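Long-range contacts in beta-lactamase Rm3 (Uncultured bacterium, PDB 5IQK), which hydrolyses beta-lactam antibiotics as a subclass B3 zinc metallo-beta-lactamase, an activity associated with antibiotic resistance: residues A[26-34]-A[45-56]; A[173-181]-A[211-222]. All blocks are in the same frame, centred on the assembly; numbering follows the deposited sequence.

Overall arrangement
The two contacts have centres about 18 Å apart on opposite sides of the chain's centre, and follow one another in series along the chain. Contact 1 packs a loop and a helix start beside the seven-strand sheet of the metallo-beta-lactamase fold, joining it at Val34-Ile45; contact 2 is a strand pair of the five-strand sheet. They meet near the zinc site through two probable hydrogen bonds: Asp46 OD2 to Tyr177 OH, 2.7 Å, and Ser32 OG to Ser221 O, also 2.7 Å. Both reach towards bound zinc: the side chain of Leu31 in contact 1 comes within about 5 Å of a zinc ion, and that of Ser180 in contact 2 within about 4 Å of one.

Contact 1: A[26-34]-A[45-56]; sequences VGMKGLSSV and IDGGLPESAPKI
Beside the seven-strand sheet of the metallo-beta-lactamase fold, the loop 26-34 between strands 23-25 and 34-36 packs on segment 45-56, which runs from the end of strand 42-45 through a loop into helix 53-62. Val34 and Ile45 form an antiparallel hydrogen-bonded pair: Val34 N gives to Ile45 O at 3.0 Å, and Ile45 N returns a bond of 2.7 Å to Val34 O. Beside this pair, Ser33 OG, turned anti to its own N (chi1 -178°), lies 3.0 Å from Asp46 O and 3.2 Å from Ile45 O; its single proton could serve either carbonyl. Ile56 closes over the same hydroxyl with CD1, while its CG2 meets Val26 CG2 and its CG1 approaches Met28 SD. The Met28 chain bends twice (chi2 60°, chi3 54°), which carries SD against Ile56 and Lys55 CB and sets CE 3.6 Å from both CB and OG of Ser52. That serine hydroxyl also takes a weak bond from Leu49 N and pairs with Asn11 outside the contact. Gly48, at positive phi, brings its CA near Met28 CE and Leu31 CD1. Asp46 OD2, besides its tyrosine partner Tyr177, bonds Ser76 OG, and a water 2.8 Å from Ser32 O may make a weak, long bond to it. Beside Asp81, a zinc ligand that touches both leucines, Leu31 and Leu49 cross at about a right angle, Leu31 CD1 resting 3.8 Å from Leu49 CG.

Contact 2: A[173-181]-A[211-222]; sequences LNMVYADSI and LEKLPCDVLISA
Strands 173-178 and 218-221 run parallel in the five-strand sheet as the two strands of a beta-alpha-beta unit, their axes 4.7 Å apart. The backbone ladder alternates from Val176 N to Val218 O, Ile220 N to Val176 O, Ala178 N to Ile220 O and Ala222 N to Ala178 O. At its start Asn174 O accepts two donors, Asp217 N and Val218 N. Asp217 OD2 answers by taking Asn174 N at 2.8 Å in a nearly straight bond (178°), on the anti side of the carboxylate; the Asn174 amide is displaced out of the carboxylate plane but nearly parallel to it, 10° apart, ND2 making no hydrogen bond with OD2. Asp179 OD1 bonds ND1 of the zinc ligand His77, a second-shell bond that would fix its imidazole.

Apolar side chains meet on both faces. On one, Met175 folds back (chi2 -63°) to lay CE 3.6 Å from Val218 CB, and Tyr177 CE1 meets Ile220 CG2; separately, Ile220 O lies over one face of the Tyr177 ring. On the other, Leu219 CD1 sits 3.7 Å from Ala178 CB and 3.9 Å from Val176 CG1, while Val176 CG2 meets Cys216 SG. Leu211 CD1 packs against Ile181 CG2.

Helix 200-212 and helix 249-269 cover the Ala178 face, the latter through Tyr253 and the Cys216-Cys250 disulfide; Phe20 and Leu19 of strand 17-20 meet the Met175 face, and strand 160-168 pairs with the far edge of strand 171-178.

Contact 1: A[26-34]-A[45-56]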
ATOM      1  N   VAL A  26       9.346  -1.045  -6.718  1.00 18.68           N
ATOM      2  CA  VAL A  26      10.334  -2.032  -6.275  1.00 16.43           C
ATOM      3  C   VAL A  26       9.670  -3.273  -5.669  1.00 17.46           C
ATOM      4  O   VAL A  26      10.320  -4.051  -4.960  1.00 19.49           O
ATOM      5  CB  VAL A  26      11.319  -1.430  -5.244  1.00 20.44           C
ATOM      6  CG1 VAL A  26      12.204  -0.387  -5.904  1.00 19.94           C
ATOM      7  CG2 VAL A  26      10.570  -0.825  -4.076  1.00 19.56           C
ATOM      8  N   GLY A  27       8.389  -3.458  -5.980  1.00 18.80           N
ATOM      9  CA  GLY A  27       7.610  -4.552  -5.436  1.00 17.48           C
ATOM     10  C   GLY A  27       7.639  -5.837  -6.258  1.00 19.92           C
ATOM     11  O   GLY A  27       8.596  -6.120  -6.990  1.00 18.15           O
ATOM     12  N   MET A  28       6.578  -6.629  -6.103  1.00 20.37           N
ATOM     13  CA  MET A  28       6.467  -7.960  -6.697  1.00 16.90           C
ATOM     14  C   MET A  28       5.282  -7.991  -7.669  1.00 17.39           C
ATOM     15  O   MET A  28       4.608  -6.982  -7.865  1.00 18.55           O
ATOM     16  CB  MET A  28       6.287  -9.026  -5.601  1.00 19.34           C
ATOM     17  CG  MET A  28       7.524  -9.320  -4.750  1.00 18.44           C
ATOM     18  SD  MET A  28       8.188  -7.906  -3.826  1.00 21.42           S
ATOM     19  CE  MET A  28       6.738  -7.351  -2.916  1.00 19.29           C
ATOM     20  N   LYS A  29       5.002  -9.148  -8.260  1.00 18.82           N
ATOM     21  CA  LYS A  29       3.929  -9.231  -9.243  1.00 17.23           C
ATOM     22  C   LYS A  29       2.542  -8.955  -8.635  1.00 18.51           C
ATOM     23  O   LYS A  29       1.647  -8.466  -9.325  1.00 17.02           O
ATOM     24  CB  LYS A  29       3.930 -10.596  -9.921  1.00 25.45           C
ATOM     25  CG  LYS A  29       3.289 -10.584 -11.294  1.00 28.53           C
ATOM     26  CD  LYS A  29       4.117  -9.787 -12.279  1.00 31.08           C
ATOM     27  CE  LYS A  29       5.329 -10.577 -12.768  1.00 32.67           C
ATOM     28  NZ  LYS A  29       6.206  -9.788 -13.671  1.00 32.35           N
ATOM     29  N   GLY A  30       2.357  -9.281  -7.362  1.00 18.42           N
ATOM     30  CA  GLY A  30       1.031  -9.155  -6.764  1.00 17.81           C
ATOM     31  C   GLY A  30       0.957  -8.279  -5.532  1.00 20.73           C
ATOM     32  O   GLY A  30      -0.117  -8.162  -4.930  1.00 18.72           O
ATOM     33  N   LEU A  31       2.086  -7.665  -5.162  1.00 17.90           N
ATOM     34  CA  LEU A  31       2.184  -6.822  -3.962  1.00 15.58           C
ATOM     35  C   LEU A  31       3.076  -5.617  -4.234  1.00 15.61           C
ATOM     36  O   LEU A  31       4.239  -5.791  -4.604  1.00 19.48           O
ATOM     37  CB  LEU A  31       2.754  -7.625  -2.793  1.00 16.81           C
ATOM     38  CG  LEU A  31       1.967  -8.865  -2.360  1.00 17.32           C
ATOM     39  CD1 LEU A  31       2.806  -9.694  -1.399  1.00 17.78           C
ATOM     40  CD2 LEU A  31       0.654  -8.441  -1.721  1.00 20.37           C
ATOM     41  N   SER A  32       2.568  -4.403  -4.015  1.00 15.74           N
ATOM     42  CA  SER A  32       3.338  -3.215  -4.375  1.00 16.61           C
ATOM     43  C   SER A  32       4.314  -2.810  -3.283  1.00 16.70           C
ATOM     44  O   SER A  32       4.092  -3.051  -2.100  1.00 19.15           O
ATOM     45  CB  SER A  32       2.413  -2.034  -4.699  1.00 19.08           C
ATOM     46  OG  SER A  32       1.602  -2.322  -5.834  1.00 19.63           O
ATOM     47  N   SER A  33       5.425  -2.240  -3.719  1.00 15.61           N
ATOM     48  CA  SER A  33       6.340  -1.512  -2.854  1.00 20.84           C
ATOM     49  C   SER A  33       6.877  -0.379  -3.710  1.00 20.51           C
ATOM     50  O   SER A  33       7.167  -0.586  -4.886  1.00 18.39           O
ATOM     51  CB  SER A  33       7.469  -2.405  -2.333  1.00 20.56           C
ATOM     52  OG  SER A  33       8.316  -1.663  -1.458  1.00 21.23           O
ATOM     53  N   VAL A  34       6.976   0.821  -3.147  1.00 19.51           N
ATOM     54  CA  VAL A  34       7.333   1.995  -3.934  1.00 22.49           C
ATOM     55  C   VAL A  34       8.468   2.769  -3.254  1.00 18.90           C
ATOM     56  O   VAL A  34       8.434   3.001  -2.039  1.00 20.32           O
ATOM     57  CB  VAL A  34       6.096   2.925  -4.146  1.00 20.72           C
ATOM     58  CG1 VAL A  34       6.508   4.288  -4.720  1.00 20.95           C
ATOM     59  CG2 VAL A  34       5.079   2.249  -5.067  1.00 21.14           C
ATOM     60  N   ILE A  45       7.616   2.640   0.558  1.00 20.44           N
ATOM     61  CA  ILE A  45       6.227   2.377   0.905  1.00 20.48           C
ATOM     62  C   ILE A  45       5.915   0.896   0.782  1.00 21.49           C
ATOM     63  O   ILE A  45       6.030   0.316  -0.300  1.00 20.86           O
ATOM     64  CB  ILE A  45       5.259   3.186   0.027  1.00 18.98           C
ATOM     65  CG1 ILE A  45       5.643   4.668   0.049  1.00 20.83           C
ATOM     66  CG2 ILE A  45       3.817   3.023   0.510  1.00 18.27           C
ATOM     67  CD1 ILE A  45       4.715   5.542  -0.754  1.00 20.37           C
ATOM     68  N   ASP A  46       5.527   0.320   1.923  1.00 18.55           N
ATOM     69  CA  ASP A  46       5.110  -1.076   2.102  1.00 19.90           C
ATOM     70  C   ASP A  46       6.258  -2.081   1.969  1.00 23.01           C
ATOM     71  O   ASP A  46       7.303  -1.800   1.359  1.00 20.94           O
ATOM     72  CB  ASP A  46       3.976  -1.421   1.144  1.00 21.07           C
ATOM     73  CG  ASP A  46       2.607  -1.266   1.793  1.00 24.56           C
ATOM     74  OD1 ASP A  46       2.556  -1.008   3.020  1.00 20.29           O
ATOM     75  OD2 ASP A  46       1.590  -1.431   1.085  1.00 23.48           O
ATOM     76  N   GLY A  47       6.057  -3.245   2.583  1.00 19.81           N
ATOM     77  CA  GLY A  47       7.116  -4.223   2.755  1.00 18.32           C
ATOM     78  C   GLY A  47       6.787  -5.634   2.291  1.00 18.40           C
ATOM     79  O   GLY A  47       7.609  -6.546   2.427  1.00 20.42           O
ATOM     80  N   GLY A  48       5.596  -5.818   1.729  1.00 19.02           N
ATOM     81  CA  GLY A  48       5.203  -7.116   1.192  1.00 16.29           C
ATOM     82  C   GLY A  48       5.105  -8.172   2.274  1.00 18.32           C
ATOM     83  O   GLY A  48       4.983  -7.841   3.456  1.00 19.11           O
ATOM     84  N   LEU A  49       5.135  -9.435   1.854  1.00 16.66           N
ATOM     85  CA  LEU A  49       5.193 -10.580   2.760  1.00 20.03           C
ATOM     86  C   LEU A  49       6.568 -10.638   3.416  1.00 15.86           C
ATOM     87  O   LEU A  49       7.489  -9.970   2.957  1.00 21.13           O
ATOM     88  CB  LEU A  49       4.925 -11.877   1.992  1.00 18.41           C
ATOM     89  CG  LEU A  49       3.518 -12.065   1.435  1.00 16.71           C
ATOM     90  CD1 LEU A  49       3.536 -13.077   0.274  1.00 19.13           C
ATOM     91  CD2 LEU A  49       2.543 -12.547   2.523  1.00 17.51           C
ATOM     92  N   PRO A  50       6.719 -11.441   4.482  1.00 19.53           N
ATOM     93  CA  PRO A  50       8.057 -11.589   5.065  1.00 22.35           C
ATOM     94  C   PRO A  50       9.079 -11.992   4.020  1.00 22.47           C
ATOM     95  O   PRO A  50      10.194 -11.471   4.043  1.00 22.96           O
ATOM     96  CB  PRO A  50       7.867 -12.690   6.106  1.00 23.67           C
ATOM     97  CG  PRO A  50       6.428 -12.531   6.523  1.00 20.68           C
ATOM     98  CD  PRO A  50       5.702 -12.180   5.257  1.00 19.88           C
ATOM     99  N   GLU A  51       8.693 -12.880   3.105  1.00 21.16           N
ATOM    100  CA  GLU A  51       9.599 -13.323   2.054  1.00 23.76           C
ATOM    101  C   GLU A  51       9.711 -12.305   0.907  1.00 23.38           C
ATOM    102  O   GLU A  51      10.448 -12.532  -0.066  1.00 22.76           O
ATOM    103  CB  GLU A  51       9.165 -14.702   1.521  1.00 22.97           C
ATOM    104  CG  GLU A  51       7.774 -14.739   0.886  1.00 23.88           C
ATOM    105  CD  GLU A  51       6.657 -15.111   1.861  1.00 24.00           C
ATOM    106  OE1 GLU A  51       6.703 -14.709   3.048  1.00 24.83           O
ATOM    107  OE2 GLU A  51       5.717 -15.811   1.428  1.00 26.63           O
ATOM    108  N   SER A  52       9.016 -11.178   1.022  1.00 20.91           N
ATOM    109  CA  SER A  52       9.156 -10.115   0.035  1.00 20.44           C
ATOM    110  C   SER A  52      10.336  -9.209   0.319  1.00 20.11           C
ATOM    111  O   SER A  52      10.867  -8.601  -0.601  1.00 22.29           O
ATOM    112  CB  SER A  52       7.901  -9.254  -0.040  1.00 21.53           C
ATOM    113  OG  SER A  52       6.788 -10.018  -0.442  1.00 20.42           O
ATOM    114  N   ALA A  53      10.736  -9.107   1.583  1.00 20.19           N
ATOM    115  CA  ALA A  53      11.774  -8.160   1.976  1.00 22.73           C
ATOM    116  C   ALA A  53      13.086  -8.322   1.188  1.00 22.08           C
ATOM    117  O   ALA A  53      13.626  -7.328   0.705  1.00 23.81           O
ATOM    118  CB  ALA A  53      12.037  -8.257   3.482  1.00 24.74           C
ATOM    119  N   PRO A  54      13.591  -9.565   1.022  1.00 22.86           N
ATOM    120  CA  PRO A  54      14.823  -9.652   0.224  1.00 23.32           C
ATOM    121  C   PRO A  54      14.642  -9.243  -1.233  1.00 23.43           C
ATOM    122  O   PRO A  54      15.600  -8.791  -1.868  1.00 23.27           O
ATOM    123  CB  PRO A  54      15.215 -11.134   0.316  1.00 25.44           C
ATOM    124  CG  PRO A  54      14.419 -11.698   1.427  1.00 29.24           C
ATOM    125  CD  PRO A  54      13.209 -10.866   1.597  1.00 24.61           C
ATOM    126  N   LYS A  55      13.444  -9.438  -1.766  1.00 24.60           N
ATOM    127  CA  LYS A  55      13.165  -9.087  -3.147  1.00 20.44           C
ATOM    128  C   LYS A  55      13.105  -7.584  -3.302  1.00 23.27           C
ATOM    129  O   LYS A  55      13.645  -7.035  -4.258  1.00 25.63           O
ATOM    130  CB  LYS A  55      11.867  -9.731  -3.612  1.00 21.36           C
ATOM    131  CG  LYS A  55      11.956 -11.241  -3.698  1.00 26.08           C
ATOM    132  CD  LYS A  55      10.802 -11.823  -4.489  1.00 23.57           C
ATOM    133  CE  LYS A  55      10.876 -13.326  -4.535  1.00 25.07           C
ATOM    134  NZ  LYS A  55       9.942 -13.888  -5.572  1.00 21.97           N
ATOM    135  N   ILE A  56      12.448  -6.918  -2.354  1.00 19.53           N
ATOM    136  CA  ILE A  56      12.390  -5.456  -2.368  1.00 18.90           C
ATOM    137  C   ILE A  56      13.786  -4.844  -2.278  1.00 22.06           C
ATOM    138  O   ILE A  56      14.121  -3.936  -3.040  1.00 20.55           O
ATOM    139  CB  ILE A  56      11.525  -4.924  -1.216  1.00 18.31           C
ATOM    140  CG1 ILE A  56      10.060  -5.314  -1.464  1.00 15.80           C
ATOM    141  CG2 ILE A  56      11.672  -3.412  -1.105  1.00 18.56           C
ATOM    142  CD1 ILE A  56       9.102  -5.084  -0.255  1.00 14.54           C
TER
HETATM  143  O   HOH W   1       2.718  -4.484  -0.083  1.00 21.18           O

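Contact 2: A[173-181]-A[211-222]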
ATOM      1  N   LEU A 173       3.768  15.978 -10.964  1.00 34.66           N
ATOM      2  CA  LEU A 173       2.548  15.195 -10.992  1.00 32.60           C
ATOM      3  C   LEU A 173       2.164  14.782  -9.581  1.00 28.92           C
ATOM      4  O   LEU A 173       3.025  14.648  -8.710  1.00 28.01           O
ATOM      5  CB  LEU A 173       2.712  13.966 -11.882  1.00 34.54           C
ATOM      6  CG  LEU A 173       2.848  14.249 -13.376  1.00 36.85           C
ATOM      7  CD1 LEU A 173       2.943  12.946 -14.140  1.00 30.53           C
ATOM      8  CD2 LEU A 173       1.687  15.093 -13.871  1.00 36.43           C
ATOM      9  N   ASN A 174       0.865  14.604  -9.358  1.00 30.49           N
ATOM     10  CA  ASN A 174       0.364  14.114  -8.082  1.00 26.62           C
ATOM     11  C   ASN A 174       0.378  12.591  -8.034  1.00 26.24           C
ATOM     12  O   ASN A 174      -0.264  11.930  -8.852  1.00 26.56           O
ATOM     13  CB  ASN A 174      -1.045  14.649  -7.813  1.00 32.38           C
ATOM     14  CG  ASN A 174      -1.090  16.159  -7.779  1.00 33.23           C
ATOM     15  OD1 ASN A 174      -0.291  16.788  -7.091  1.00 35.08           O
ATOM     16  ND2 ASN A 174      -2.009  16.750  -8.536  1.00 31.84           N
ATOM     17  N   MET A 175       1.127  12.050  -7.080  1.00 23.05           N
ATOM     18  CA  MET A 175       1.270  10.611  -6.931  1.00 21.12           C
ATOM     19  C   MET A 175       0.362  10.128  -5.821  1.00 22.51           C
ATOM     20  O   MET A 175       0.173  10.804  -4.811  1.00 21.65           O
ATOM     21  CB  MET A 175       2.710  10.227  -6.614  1.00 20.71           C
ATOM     22  CG  MET A 175       3.747  11.012  -7.406  1.00 25.81           C
ATOM     23  SD  MET A 175       3.654  10.748  -9.187  1.00 25.87           S
ATOM     24  CE  MET A 175       4.398   9.122  -9.300  1.00 24.09           C
ATOM     25  N   VAL A 176      -0.206   8.949  -6.019  1.00 19.75           N
ATOM     26  CA  VAL A 176      -1.097   8.365  -5.032  1.00 19.50           C
ATOM     27  C   VAL A 176      -0.740   6.902  -4.840  1.00 20.06           C
ATOM     28  O   VAL A 176      -0.671   6.150  -5.812  1.00 20.35           O
ATOM     29  CB  VAL A 176      -2.580   8.481  -5.456  1.00 20.21           C
ATOM     30  CG1 VAL A 176      -3.484   7.793  -4.412  1.00 19.07           C
ATOM     31  CG2 VAL A 176      -2.991   9.954  -5.622  1.00 23.47           C
ATOM     32  N   TYR A 177      -0.515   6.505  -3.588  1.00 19.62           N
ATOM     33  CA  TYR A 177      -0.419   5.103  -3.223  1.00 18.11           C
ATOM     34  C   TYR A 177      -1.705   4.781  -2.483  1.00 17.03           C
ATOM     35  O   TYR A 177      -1.886   5.234  -1.354  1.00 16.31           O
ATOM     36  CB  TYR A 177       0.808   4.826  -2.341  1.00 18.29           C
ATOM     37  CG  TYR A 177       1.084   3.351  -2.098  1.00 17.31           C
ATOM     38  CD1 TYR A 177       2.003   2.660  -2.880  1.00 19.57           C
ATOM     39  CD2 TYR A 177       0.417   2.644  -1.098  1.00 20.71           C
ATOM     40  CE1 TYR A 177       2.264   1.317  -2.668  1.00 17.42           C
ATOM     41  CE2 TYR A 177       0.662   1.292  -0.884  1.00 19.50           C
ATOM     42  CZ  TYR A 177       1.590   0.640  -1.668  1.00 19.86           C
ATOM     43  OH  TYR A 177       1.843  -0.692  -1.455  1.00 21.66           O
ATOM     44  N   ALA A 178      -2.606   4.050  -3.134  1.00 16.41           N
ATOM     45  CA  ALA A 178      -3.921   3.784  -2.553  1.00 19.16           C
ATOM     46  C   ALA A 178      -3.936   2.449  -1.846  1.00 17.73           C
ATOM     47  O   ALA A 178      -3.536   1.424  -2.399  1.00 17.51           O
ATOM     48  CB  ALA A 178      -5.000   3.822  -3.619  1.00 19.43           C
ATOM     49  N   ASP A 179      -4.395   2.468  -0.604  1.00 17.10           N
ATOM     50  CA  ASP A 179      -4.539   1.233   0.129  1.00 19.04           C
ATOM     51  C   ASP A 179      -5.644   0.377  -0.482  1.00 18.70           C
ATOM     52  O   ASP A 179      -6.511   0.872  -1.208  1.00 19.59           O
ATOM     53  CB  ASP A 179      -4.846   1.505   1.603  1.00 18.85           C
ATOM     54  CG  ASP A 179      -4.672   0.262   2.459  1.00 19.75           C
ATOM     55  OD1 ASP A 179      -3.972  -0.683   1.998  1.00 21.25           O
ATOM     56  OD2 ASP A 179      -5.238   0.222   3.561  1.00 21.27           O
ATOM     57  N   SER A 180      -5.603  -0.911  -0.177  1.00 15.84           N
ATOM     58  CA  SER A 180      -6.730  -1.805  -0.467  1.00 20.19           C
ATOM     59  C   SER A 180      -8.007  -1.250   0.125  1.00 19.89           C
ATOM     60  O   SER A 180      -8.009  -0.827   1.276  1.00 19.65           O
ATOM     61  CB  SER A 180      -6.475  -3.195   0.117  1.00 19.54           C
ATOM     62  OG  SER A 180      -5.292  -3.758  -0.411  1.00 23.08           O
ATOM     63  N   ILE A 181      -9.082  -1.255  -0.661  1.00 17.07           N
ATOM     64  CA  ILE A 181     -10.413  -0.885  -0.181  1.00 19.66           C
ATOM     65  C   ILE A 181     -11.436  -1.932  -0.622  1.00 18.59           C
ATOM     66  O   ILE A 181     -12.631  -1.642  -0.743  1.00 19.69           O
ATOM     67  CB  ILE A 181     -10.836   0.505  -0.693  1.00 20.55           C
ATOM     68  CG1 ILE A 181     -10.621   0.603  -2.199  1.00 21.21           C
ATOM     69  CG2 ILE A 181     -10.044   1.591   0.022  1.00 16.04           C
ATOM     70  CD1 ILE A 181     -11.188   1.861  -2.814  1.00 21.58           C
ATOM     71  N   LEU A 211     -10.830   8.905  -1.413  1.00 23.97           N
ATOM     72  CA  LEU A 211      -9.959   8.537  -2.513  1.00 26.81           C
ATOM     73  C   LEU A 211     -10.429   9.130  -3.834  1.00 29.53           C
ATOM     74  O   LEU A 211      -9.601   9.561  -4.646  1.00 30.21           O
ATOM     75  CB  LEU A 211      -9.838   7.013  -2.618  1.00 24.21           C
ATOM     76  CG  LEU A 211      -8.884   6.346  -1.616  1.00 21.08           C
ATOM     77  CD1 LEU A 211      -9.069   4.839  -1.609  1.00 17.97           C
ATOM     78  CD2 LEU A 211      -7.431   6.696  -1.966  1.00 25.02           C
ATOM     79  N   GLU A 212     -11.741   9.204  -4.043  1.00 23.89           N
ATOM     80  CA  GLU A 212     -12.233   9.608  -5.356  1.00 29.31           C
ATOM     81  C   GLU A 212     -12.030  11.095  -5.643  1.00 30.50           C
ATOM     82  O   GLU A 212     -12.084  11.511  -6.800  1.00 29.90           O
ATOM     83  CB  GLU A 212     -13.719   9.267  -5.518  1.00 33.06           C
ATOM     84  CG  GLU A 212     -14.658  10.184  -4.753  1.00 33.09           C
ATOM     85  CD  GLU A 212     -16.098   9.702  -4.798  1.00 35.95           C
ATOM     86  OE1 GLU A 212     -16.372   8.733  -5.537  1.00 36.29           O
ATOM     87  OE2 GLU A 212     -16.952  10.290  -4.097  1.00 40.68           O
ATOM     88  N   LYS A 213     -11.755  11.896  -4.618  1.00 29.94           N
ATOM     89  CA  LYS A 213     -11.534  13.307  -4.885  1.00 33.23           C
ATOM     90  C   LYS A 213     -10.100  13.763  -4.619  1.00 34.13           C
ATOM     91  O   LYS A 213      -9.813  14.959  -4.668  1.00 33.59           O
ATOM     92  CB  LYS A 213     -12.512  14.174  -4.086  1.00 34.08           C
ATOM     93  CG  LYS A 213     -12.470  14.022  -2.585  1.00 35.36           C
ATOM     94  CD  LYS A 213     -13.617  14.802  -1.944  1.00 39.19           C
ATOM     95  CE  LYS A 213     -13.636  14.640  -0.428  1.00 41.74           C
ATOM     96  NZ  LYS A 213     -12.357  15.064   0.210  1.00 42.29           N
ATOM     97  N   LEU A 214      -9.194  12.818  -4.388  1.00 29.74           N
ATOM     98  CA  LEU A 214      -7.766  13.130  -4.335  1.00 31.50           C
ATOM     99  C   LEU A 214      -7.236  13.570  -5.689  1.00 28.27           C
ATOM    100  O   LEU A 214      -7.561  12.958  -6.703  1.00 28.23           O
ATOM    101  CB  LEU A 214      -6.952  11.917  -3.878  1.00 28.73           C
ATOM    102  CG  LEU A 214      -6.847  11.505  -2.418  1.00 30.45           C
ATOM    103  CD1 LEU A 214      -5.878  10.350  -2.331  1.00 28.60           C
ATOM    104  CD2 LEU A 214      -6.343  12.671  -1.590  1.00 28.84           C
ATOM    105  N   PRO A 215      -6.383  14.618  -5.709  1.00 28.15           N
ATOM    106  CA  PRO A 215      -5.586  14.889  -6.911  1.00 28.19           C
ATOM    107  C   PRO A 215      -4.818  13.623  -7.255  1.00 28.08           C
ATOM    108  O   PRO A 215      -4.186  13.046  -6.369  1.00 26.03           O
ATOM    109  CB  PRO A 215      -4.657  16.029  -6.482  1.00 26.15           C
ATOM    110  CG  PRO A 215      -5.387  16.683  -5.323  1.00 26.76           C
ATOM    111  CD  PRO A 215      -6.080  15.552  -4.615  1.00 30.80           C
ATOM    112  N   CYS A 216      -4.918  13.154  -8.493  1.00 28.50           N
ATOM    113  CA  CYS A 216      -4.477  11.799  -8.790  1.00 28.23           C
ATOM    114  C   CYS A 216      -3.926  11.616 -10.200  1.00 32.41           C
ATOM    115  O   CYS A 216      -4.625  11.117 -11.073  1.00 37.15           O
ATOM    116  CB  CYS A 216      -5.651  10.845  -8.565  1.00 29.67           C
ATOM    117  SG  CYS A 216      -5.284   9.081  -8.678  1.00 37.39           S
ATOM    118  N   ASP A 217      -2.674  11.997 -10.421  1.00 31.71           N
ATOM    119  CA  ASP A 217      -2.057  11.797 -11.736  1.00 28.35           C
ATOM    120  C   ASP A 217      -1.474  10.399 -11.945  1.00 25.27           C
ATOM    121  O   ASP A 217      -1.661   9.802 -13.007  1.00 26.49           O
ATOM    122  CB  ASP A 217      -0.967  12.840 -11.973  1.00 29.95           C
ATOM    123  CG  ASP A 217      -1.522  14.235 -12.058  1.00 33.21           C
ATOM    124  OD1 ASP A 217      -2.561  14.406 -12.734  1.00 37.13           O
ATOM    125  OD2 ASP A 217      -0.931  15.152 -11.446  1.00 37.62           O
ATOM    126  N   VAL A 218      -0.725   9.902 -10.964  1.00 25.43           N
ATOM    127  CA  VAL A 218      -0.182   8.548 -11.040  1.00 24.11           C
ATOM    128  C   VAL A 218      -0.595   7.706  -9.830  1.00 26.37           C
ATOM    129  O   VAL A 218      -0.229   7.993  -8.682  1.00 23.17           O
ATOM    130  CB  VAL A 218       1.366   8.540 -11.160  1.00 27.28           C
ATOM    131  CG1 VAL A 218       1.882   7.103 -11.236  1.00 21.72           C
ATOM    132  CG2 VAL A 218       1.829   9.341 -12.384  1.00 22.25           C
ATOM    133  N   LEU A 219      -1.349   6.652 -10.111  1.00 22.70           N
ATOM    134  CA  LEU A 219      -1.847   5.759  -9.074  1.00 22.73           C
ATOM    135  C   LEU A 219      -1.059   4.457  -9.002  1.00 19.15           C
ATOM    136  O   LEU A 219      -0.837   3.789 -10.013  1.00 19.88           O
ATOM    137  CB  LEU A 219      -3.329   5.454  -9.310  1.00 21.36           C
ATOM    138  CG  LEU A 219      -3.961   4.393  -8.399  1.00 22.37           C
ATOM    139  CD1 LEU A 219      -3.952   4.903  -6.956  1.00 24.06           C
ATOM    140  CD2 LEU A 219      -5.379   4.034  -8.841  1.00 22.72           C
ATOM    141  N   ILE A 220      -0.649   4.103  -7.785  1.00 19.24           N
ATOM    142  CA  ILE A 220      -0.195   2.754  -7.483  1.00 17.97           C
ATOM    143  C   ILE A 220      -1.087   2.183  -6.372  1.00 19.87           C
ATOM    144  O   ILE A 220      -1.180   2.759  -5.284  1.00 19.79           O
ATOM    145  CB  ILE A 220       1.273   2.706  -7.032  1.00 21.19           C
ATOM    146  CG1 ILE A 220       2.192   3.387  -8.054  1.00 23.01           C
ATOM    147  CG2 ILE A 220       1.702   1.259  -6.806  1.00 18.46           C
ATOM    148  CD1 ILE A 220       2.480   4.844  -7.727  1.00 25.67           C
ATOM    149  N   SER A 221      -1.757   1.072  -6.644  1.00 19.68           N
ATOM    150  CA  SER A 221      -2.573   0.416  -5.611  1.00 18.12           C
ATOM    151  C   SER A 221      -1.762  -0.645  -4.867  1.00 18.17           C
ATOM    152  O   SER A 221      -0.883  -1.282  -5.449  1.00 18.30           O
ATOM    153  CB  SER A 221      -3.824  -0.220  -6.230  1.00 16.57           C
ATOM    154  OG  SER A 221      -3.461  -1.001  -7.354  1.00 19.49           O
ATOM    155  N   ALA A 222      -2.083  -0.844  -3.589  1.00 18.48           N
ATOM    156  CA  ALA A 222      -1.356  -1.778  -2.730  1.00 16.65           C
ATOM    157  C   ALA A 222      -1.252  -3.160  -3.377  1.00 19.96           C
ATOM    158  O   ALA A 222      -0.206  -3.810  -3.301  1.00 17.57           O
ATOM    159  CB  ALA A 222      -2.035  -1.867  -1.359  1.00 19.67           C
TER